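Local structure of cytochrome P450 reductase (Amycolatopsis methanolica 239, 5OGX) at residues Leu138-Ser143 with Gly171-Gly176; Leu128-Gly133 with Lys159-His164. The protein passes electrons from NADH through FAD and a [2Fe-2S] cluster to a partner cytochrome P450 that O-demethylates lignin-derived aromatic compounds. All coordinates share one frame; numbering follows the deposited sequence.

From the N terminus the four segments run 128-133, 138-143, 159-164 and 171-176, so the two contacts cross: the loop opened at 128-133 closes at 159-164 (interaction 2), and the one opened at 138-143 closes later, at 171-176 (interaction 1). Interaction 2 joins the connection between strands 117-124 and 135-139 to strand 160-166; interaction 1 joins the end of strand 135-139 to the turn Val172-Ala173 leading into helix 174-178. Their centres lie about 20 Å apart, yet Leu138 CD1 packs 4.0 Å from Leu163 CD1 between them. Both belong to the antiparallel FAD-binding domain, and both reach FAD, interaction 1 at its pyrophosphate and interaction 2 at its flavin ring.

Interaction 1 (Leu138-Ser143 with Gly171-Gly176); sequences LVVPGS and GVATDG. Unlike the reference sequence in segment 171-176: Val172 (reference Ile), Gly176 (reference Arg). With FAD (flavin-adenine dinucleotide), chain B.
Val140 holds CG1 anti to its own N (chi1 178°), which places CG2 opposite the carbonyl carbon and brings it 3.6 Å from Ala173 CB. Val172 takes nearly the same torsion (167°), and its CG1 comes alongside Val140 CG1 at 4.3 Å. The same methyl lies 3.6 Å from Ser143 OG, a contact without a hydrogen bond; that hydroxyl bonds instead to Ala145 N. No hydrogen bond joins the two segments, which meet by van der Waals packing, mostly between methyl groups, behind the phosphate-binding turn.

On the phosphate side, successive backbone N-H groups serve different oxygens: Val172 N binds FAD O1A at 2.9 Å, and Ala173 N binds FAD O1P at 2.8 Å and almost straight (169°). Thr174 grips FAD O2P twice, through its N and through OG1 at 2.6 Å, while Val168 N also bonds to OG1. A valine in place of Thr174 would probably leave O2P without its hydroxyl donor and Val168 N without its mate. Gly171 fits because a beta carbon there would come within 2.2 Å of FAD O2P. The three consecutive amides of Val172-Thr174, all directed at the pyrophosphate, probably help to offset its negative charge. This is the pyrophosphate-binding turn of a ferredoxin-reductase-type FAD domain, its back packed against the end of strand 135-139.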
loop_
_atom_site.group_PDB
_atom_site.type_symbol
_atom_site.label_atom_id
_atom_site.label_comp_id
_atom_site.label_asym_id
_atom_site.label_seq_id
_atom_site.Cartn_x
_atom_site.Cartn_y
_atom_site.Cartn_z
ATOM N N LEU A 138 -3.042 10.595 5.055
ATOM C CA LEU A 138 -3.365 11.488 6.159
ATOM C C LEU A 138 -2.550 12.767 6.045
ATOM O O LEU A 138 -1.429 12.769 5.532
ATOM C CB LEU A 138 -3.082 10.832 7.517
ATOM C CG LEU A 138 -3.647 9.438 7.817
ATOM C CD1 LEU A 138 -3.418 9.079 9.302
ATOM C CD2 LEU A 138 -5.114 9.349 7.470
ATOM N N VAL A 139 -3.114 13.855 6.559
ATOM C CA VAL A 139 -2.413 15.132 6.662
ATOM C C VAL A 139 -2.152 15.408 8.138
ATOM O O VAL A 139 -3.077 15.360 8.960
ATOM C CB VAL A 139 -3.223 16.271 6.018
ATOM C CG1 VAL A 139 -2.427 17.582 6.069
ATOM C CG2 VAL A 139 -3.582 15.919 4.589
ATOM N N VAL A 140 -0.895 15.683 8.477
ATOM C CA VAL A 140 -0.529 15.945 9.868
ATOM C C VAL A 140 -1.094 17.305 10.256
ATOM O O VAL A 140 -0.807 18.309 9.595
ATOM C CB VAL A 140 0.995 15.905 10.078
ATOM C CG1 VAL A 140 1.352 16.237 11.548
ATOM C CG2 VAL A 140 1.558 14.554 9.643
ATOM N N PRO A 141 -1.893 17.391 11.308
ATOM C CA PRO A 141 -2.509 18.677 11.656
ATOM C C PRO A 141 -1.445 19.719 11.978
ATOM O O PRO A 141 -0.456 19.430 12.652
ATOM C CB PRO A 141 -3.361 18.353 12.890
ATOM C CG PRO A 141 -3.253 16.906 13.121
ATOM C CD PRO A 141 -2.175 16.323 12.279
ATOM N N GLY A 142 -1.649 20.929 11.462
ATOM C CA GLY A 142 -0.761 22.042 11.751
ATOM C C GLY A 142 0.540 22.018 10.980
ATOM O O GLY A 142 1.189 23.056 10.804
ATOM N N SER A 143 0.938 20.840 10.523
ATOM C CA SER A 143 2.195 20.640 9.816
ATOM C C SER A 143 2.034 20.685 8.300
ATOM O O SER A 143 2.886 21.255 7.610
ATOM C CB SER A 143 2.806 19.300 10.233
ATOM O OG SER A 143 3.506 18.721 9.149
ATOM N N GLY A 171 10.142 11.453 13.839
ATOM C CA GLY A 171 9.230 11.576 12.703
ATOM C C GLY A 171 8.142 12.619 12.932
ATOM O O GLY A 171 7.642 12.806 14.041
ATOM N N VAL A 172 7.778 13.301 11.850
ATOM C CA VAL A 172 6.769 14.351 11.931
ATOM C C VAL A 172 5.399 13.759 12.249
ATOM O O VAL A 172 4.710 14.216 13.171
ATOM C CB VAL A 172 6.761 15.170 10.627
ATOM C CG1 VAL A 172 5.513 16.056 10.531
ATOM C CG2 VAL A 172 8.028 16.007 10.534
ATOM N N ALA A 173 4.981 12.730 11.495
ATOM C CA ALA A 173 3.646 12.175 11.690
ATOM C C ALA A 173 3.586 11.216 12.868
ATOM O O ALA A 173 2.577 11.170 13.570
ATOM C CB ALA A 173 3.162 11.452 10.430
ATOM N N THR A 174 4.627 10.412 13.084
ATOM C CA THR A 174 4.533 9.359 14.104
ATOM C C THR A 174 4.977 9.891 15.463
ATOM O O THR A 174 4.142 10.142 16.336
ATOM C CB THR A 174 5.323 8.125 13.663
ATOM O OG1 THR A 174 6.685 8.483 13.403
ATOM C CG2 THR A 174 4.707 7.557 12.408
ATOM N N ASP A 175 6.288 10.088 15.639
ATOM C CA ASP A 175 6.819 10.630 16.889
ATOM C C ASP A 175 6.132 11.939 17.270
ATOM O O ASP A 175 5.879 12.195 18.452
ATOM C CB ASP A 175 8.328 10.842 16.745
ATOM C CG ASP A 175 9.123 10.398 17.968
ATOM O OD1 ASP A 175 8.577 9.689 18.842
ATOM O OD2 ASP A 175 10.316 10.760 18.043
ATOM N N GLY A 176 5.794 12.769 16.281
ATOM C CA GLY A 176 5.239 14.078 16.573
ATOM C C GLY A 176 3.727 14.184 16.696
ATOM O O GLY A 176 3.226 15.247 17.085
HETATM P PA FAD B . 9.432 11.526 8.788
HETATM O O1A FAD B . 9.353 12.853 9.503
HETATM O O2A FAD B . 9.018 11.582 7.338
HETATM O O5B FAD B . 10.963 10.915 8.857
HETATM C C5B FAD B . 11.796 11.263 9.940
HETATM C C4B FAD B . 13.238 10.798 9.585
HETATM O O4B FAD B . 13.306 9.496 9.649
HETATM C C3B FAD B . 13.569 11.160 8.127
HETATM O O3B FAD B . 14.881 11.495 8.043
HETATM C C2B FAD B . 13.249 9.868 7.338
HETATM O O2B FAD B . 14.006 9.806 6.051
HETATM C C1B FAD B . 13.565 8.908 8.166
HETATM N N9A FAD B . 12.666 7.787 8.068
HETATM C C8A FAD B . 11.439 7.793 7.530
HETATM N N7A FAD B . 10.927 6.562 7.665
HETATM C C5A FAD B . 11.841 5.805 8.300
HETATM C C6A FAD B . 11.821 4.486 8.683
HETATM N N6A FAD B . 10.918 3.351 8.616
HETATM N N1A FAD B . 12.864 3.961 9.312
HETATM C C2A FAD B . 13.955 4.724 9.573
HETATM N N3A FAD B . 13.982 6.029 9.199
HETATM C C4A FAD B . 12.913 6.560 8.559
HETATM N N1 FAD B . 3.991 3.378 7.843
HETATM C C2 FAD B . 3.326 2.629 8.902
HETATM O O2 FAD B . 3.727 2.687 10.016
HETATM N N3 FAD B . 2.141 1.822 8.578
HETATM C C4 FAD B . 1.612 1.711 7.254
HETATM O O4 FAD B . 0.663 1.037 7.027
HETATM C C4X FAD B . 2.329 2.469 6.183
HETATM N N5 FAD B . 1.814 2.406 4.850
HETATM C C5X FAD B . 2.534 3.141 3.814
HETATM C C6 FAD B . 2.070 3.029 2.500
HETATM C C7 FAD B . 2.768 3.740 1.521
HETATM C C7M FAD B . 2.115 3.522 0.157
HETATM C C8 FAD B . 3.875 4.524 1.839
HETATM C C8M FAD B . 4.563 5.273 0.705
HETATM C C9 FAD B . 4.340 4.623 3.147
HETATM C C9A FAD B . 3.664 3.917 4.123
HETATM N N10 FAD B . 4.164 4.031 5.504
HETATM C C10 FAD B . 3.484 3.279 6.505
HETATM C "C1'" FAD B . 5.297 4.908 5.844
HETATM C "C2'" FAD B . 4.556 6.198 6.399
HETATM O "O2'" FAD B . 3.751 6.863 5.435
HETATM C "C3'" FAD B . 5.502 7.272 6.983
HETATM O "O3'" FAD B . 6.534 7.484 6.063
HETATM C "C4'" FAD B . 6.100 6.826 8.330
HETATM O "O4'" FAD B . 5.079 6.675 9.279
HETATM C "C5'" FAD B . 7.119 7.859 8.856
HETATM O "O5'" FAD B . 6.562 9.155 8.751
HETATM P P FAD B . 7.021 10.311 9.821
HETATM O O1P FAD B . 6.381 11.604 9.392
HETATM O O2P FAD B . 6.758 9.872 11.243
HETATM O O3P FAD B . 8.649 10.389 9.654
#

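Interaction 2 (Leu128-Gly133 with Lys159-His164); sequences LAFEAG and KVLELH. With FAD (flavin-adenine dinucleotide), chain B.
One residue along the strand from the Leu128-Leu161 contact, Glu162 OE2 is gripped by three groups: His164 NE2 and, from outside the two segments, the guanidinium groups of Arg119 and Arg255 in salt bridges. His164 NE2 lies 2.9 Å from Glu162 OE2; the bond is nearly straight at 173° and runs in the imidazole plane, but reaches the carboxylate from above, 47° out of its plane. Two cationic partners would be expected to stabilise the negative charge of Glu162. At the other ring nitrogen, His164 ND1 bonds to Tyr251 OH, so both nitrogens are engaged and the rotation of the ring is fixed. The backbone of the same residue meets the cofactor, with FAD N3 donating to His164 O at 2.7 Å.

The contact between the segments is apolar. Leu161 CD2 abuts Leu128 CD2 at 4.1 Å, and the two side chains cross at about a right angle. Phe130 adds its ring, whose CE1 stands 4.4 Å from Leu161 CD2 in an oblique approach. With CG anti to N (chi1 -178°), the Leu128 chain reaches Leu161 through CD2; Leu103 touches both leucines and Val136 also packs on Leu161. All three residues that touch are buried. Leu128 and Phe130 of loop 128-133 thus pack on Leu161 of strand 160-166 in the antiparallel beta-barrel FAD domain of the ferredoxin-reductase family, while His164, three residues farther along the strand, presents its backbone carbonyl to the flavin.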
loop_
_atom_site.group_PDB
_atom_site.type_symbol
_atom_site.label_atom_id
_atom_site.label_comp_id
_atom_site.label_asym_id
_atom_site.label_seq_id
_atom_site.Cartn_x
_atom_site.Cartn_y
_atom_site.Cartn_z
ATOM N N LEU A 128 -16.611 3.807 2.814
ATOM C CA LEU A 128 -15.560 3.967 1.821
ATOM C C LEU A 128 -15.493 2.725 0.944
ATOM O O LEU A 128 -15.400 1.607 1.456
ATOM C CB LEU A 128 -14.212 4.200 2.495
ATOM C CG LEU A 128 -13.055 4.429 1.525
ATOM C CD1 LEU A 128 -13.327 5.717 0.741
ATOM C CD2 LEU A 128 -11.729 4.510 2.278
ATOM N N ALA A 129 -15.549 2.923 -0.372
ATOM C CA ALA A 129 -15.322 1.839 -1.322
ATOM C C ALA A 129 -13.825 1.714 -1.563
ATOM O O ALA A 129 -13.182 2.701 -1.918
ATOM C CB ALA A 129 -16.042 2.114 -2.642
ATOM N N PHE A 130 -13.277 0.511 -1.365
ATOM C CA PHE A 130 -11.850 0.264 -1.575
ATOM C C PHE A 130 -11.626 -1.231 -1.771
ATOM O O PHE A 130 -12.500 -2.054 -1.494
ATOM C CB PHE A 130 -10.995 0.769 -0.394
ATOM C CG PHE A 130 -11.333 0.109 0.922
ATOM C CD1 PHE A 130 -12.305 0.659 1.746
ATOM C CD2 PHE A 130 -10.689 -1.055 1.329
ATOM C CE1 PHE A 130 -12.649 0.062 2.960
ATOM C CE2 PHE A 130 -11.030 -1.662 2.553
ATOM C CZ PHE A 130 -12.015 -1.097 3.359
ATOM N N GLU A 131 -10.431 -1.571 -2.255
ATOM C CA GLU A 131 -9.957 -2.951 -2.304
ATOM C C GLU A 131 -9.025 -3.181 -1.128
ATOM O O GLU A 131 -8.238 -2.295 -0.789
ATOM C CB GLU A 131 -9.187 -3.234 -3.596
ATOM C CG GLU A 131 -9.998 -3.019 -4.868
ATOM C CD GLU A 131 -11.129 -4.013 -4.986
ATOM O OE1 GLU A 131 -10.915 -5.211 -4.688
ATOM O OE2 GLU A 131 -12.236 -3.595 -5.361
ATOM N N ALA A 132 -9.109 -4.365 -0.506
ATOM C CA ALA A 132 -8.173 -4.677 0.572
ATOM C C ALA A 132 -6.747 -4.552 0.074
ATOM O O ALA A 132 -6.426 -5.029 -1.017
ATOM C CB ALA A 132 -8.421 -6.089 1.103
ATOM N N GLY A 133 -5.895 -3.899 0.874
ATOM C CA GLY A 133 -4.519 -3.629 0.497
ATOM C C GLY A 133 -4.270 -2.200 0.053
ATOM O O GLY A 133 -3.105 -1.778 -0.033
ATOM N N LYS A 159 -16.645 1.210 7.314
ATOM C CA LYS A 159 -16.951 2.397 8.097
ATOM C C LYS A 159 -15.923 2.716 9.167
ATOM O O LYS A 159 -15.963 3.818 9.728
ATOM C CB LYS A 159 -18.329 2.253 8.764
ATOM C CG LYS A 159 -19.490 2.406 7.804
ATOM C CD LYS A 159 -19.874 3.864 7.651
ATOM C CE LYS A 159 -20.871 4.276 8.721
ATOM N NZ LYS A 159 -20.937 5.749 8.872
ATOM N N VAL A 160 -15.015 1.800 9.480
ATOM C CA VAL A 160 -13.988 2.037 10.486
ATOM C C VAL A 160 -12.673 1.582 9.878
ATOM O O VAL A 160 -12.458 0.376 9.689
ATOM C CB VAL A 160 -14.271 1.292 11.796
ATOM C CG1 VAL A 160 -13.128 1.515 12.778
ATOM C CG2 VAL A 160 -15.611 1.743 12.406
ATOM N N LEU A 161 -11.801 2.533 9.557
ATOM C CA LEU A 161 -10.522 2.196 8.943
ATOM C C LEU A 161 -9.523 1.786 10.017
ATOM O O LEU A 161 -9.449 2.404 11.080
ATOM C CB LEU A 161 -9.989 3.386 8.140
ATOM C CG LEU A 161 -10.951 3.995 7.112
ATOM C CD1 LEU A 161 -10.275 5.174 6.396
ATOM C CD2 LEU A 161 -11.451 2.964 6.084
ATOM N N GLU A 162 -8.763 0.727 9.744
ATOM C CA GLU A 162 -7.792 0.193 10.699
ATOM C C GLU A 162 -6.386 0.416 10.159
ATOM O O GLU A 162 -6.034 -0.131 9.108
ATOM C CB GLU A 162 -8.023 -1.298 10.961
ATOM C CG GLU A 162 -6.995 -1.897 11.912
ATOM C CD GLU A 162 -7.167 -3.398 12.091
ATOM O OE1 GLU A 162 -8.119 -3.942 11.514
ATOM O OE2 GLU A 162 -6.347 -4.015 12.800
ATOM N N LEU A 163 -5.576 1.178 10.901
ATOM C CA LEU A 163 -4.188 1.450 10.543
ATOM C C LEU A 163 -3.263 0.846 11.591
ATOM O O LEU A 163 -3.591 0.820 12.785
ATOM C CB LEU A 163 -3.920 2.971 10.447
ATOM C CG LEU A 163 -4.980 3.798 9.723
ATOM C CD1 LEU A 163 -4.633 5.294 9.784
ATOM C CD2 LEU A 163 -5.090 3.342 8.285
ATOM N N HIS A 164 -2.096 0.375 11.145
ATOM C CA HIS A 164 -1.021 -0.074 12.033
ATOM C C HIS A 164 0.166 0.848 11.817
ATOM O O HIS A 164 0.746 0.858 10.730
ATOM C CB HIS A 164 -0.601 -1.522 11.746
ATOM C CG HIS A 164 -1.723 -2.508 11.810
ATOM N ND1 HIS A 164 -1.569 -3.823 11.428
ATOM C CD2 HIS A 164 -3.013 -2.377 12.210
ATOM C CE1 HIS A 164 -2.716 -4.462 11.590
ATOM N NE2 HIS A 164 -3.607 -3.610 12.067
HETATM P PA FAD B . 9.432 11.526 8.788
HETATM O O1A FAD B . 9.353 12.853 9.503
HETATM O O2A FAD B . 9.018 11.582 7.338
HETATM O O5B FAD B . 10.963 10.915 8.857
HETATM C C5B FAD B . 11.796 11.263 9.940
HETATM C C4B FAD B . 13.238 10.798 9.585
HETATM O O4B FAD B . 13.306 9.496 9.649
HETATM C C3B FAD B . 13.569 11.160 8.127
HETATM O O3B FAD B . 14.881 11.495 8.043
HETATM C C2B FAD B . 13.249 9.868 7.338
HETATM O O2B FAD B . 14.006 9.806 6.051
HETATM C C1B FAD B . 13.565 8.908 8.166
HETATM N N9A FAD B . 12.666 7.787 8.068
HETATM C C8A FAD B . 11.439 7.793 7.530
HETATM N N7A FAD B . 10.927 6.562 7.665
HETATM C C5A FAD B . 11.841 5.805 8.300
HETATM C C6A FAD B . 11.821 4.486 8.683
HETATM N N6A FAD B . 10.918 3.351 8.616
HETATM N N1A FAD B . 12.864 3.961 9.312
HETATM C C2A FAD B . 13.955 4.724 9.573
HETATM N N3A FAD B . 13.982 6.029 9.199
HETATM C C4A FAD B . 12.913 6.560 8.559
HETATM N N1 FAD B . 3.991 3.378 7.843
HETATM C C2 FAD B . 3.326 2.629 8.902
HETATM O O2 FAD B . 3.727 2.687 10.016
HETATM N N3 FAD B . 2.141 1.822 8.578
HETATM C C4 FAD B . 1.612 1.711 7.254
HETATM O O4 FAD B . 0.663 1.037 7.027
HETATM C C4X FAD B . 2.329 2.469 6.183
HETATM N N5 FAD B . 1.814 2.406 4.850
HETATM C C5X FAD B . 2.534 3.141 3.814
HETATM C C6 FAD B . 2.070 3.029 2.500
HETATM C C7 FAD B . 2.768 3.740 1.521
HETATM C C7M FAD B . 2.115 3.522 0.157
HETATM C C8 FAD B . 3.875 4.524 1.839
HETATM C C8M FAD B . 4.563 5.273 0.705
HETATM C C9 FAD B . 4.340 4.623 3.147
HETATM C C9A FAD B . 3.664 3.917 4.123
HETATM N N10 FAD B . 4.164 4.031 5.504
HETATM C C10 FAD B . 3.484 3.279 6.505
HETATM C "C1'" FAD B . 5.297 4.908 5.844
HETATM C "C2'" FAD B . 4.556 6.198 6.399
HETATM O "O2'" FAD B . 3.751 6.863 5.435
HETATM C "C3'" FAD B . 5.502 7.272 6.983
HETATM O "O3'" FAD B . 6.534 7.484 6.063
HETATM C "C4'" FAD B . 6.100 6.826 8.330
HETATM O "O4'" FAD B . 5.079 6.675 9.279
HETATM C "C5'" FAD B . 7.119 7.859 8.856
HETATM O "O5'" FAD B . 6.562 9.155 8.751
HETATM P P FAD B . 7.021 10.311 9.821
HETATM O O1P FAD B . 6.381 11.604 9.392
HETATM O O2P FAD B . 6.758 9.872 11.243
HETATM O O3P FAD B . 8.649 10.389 9.654
#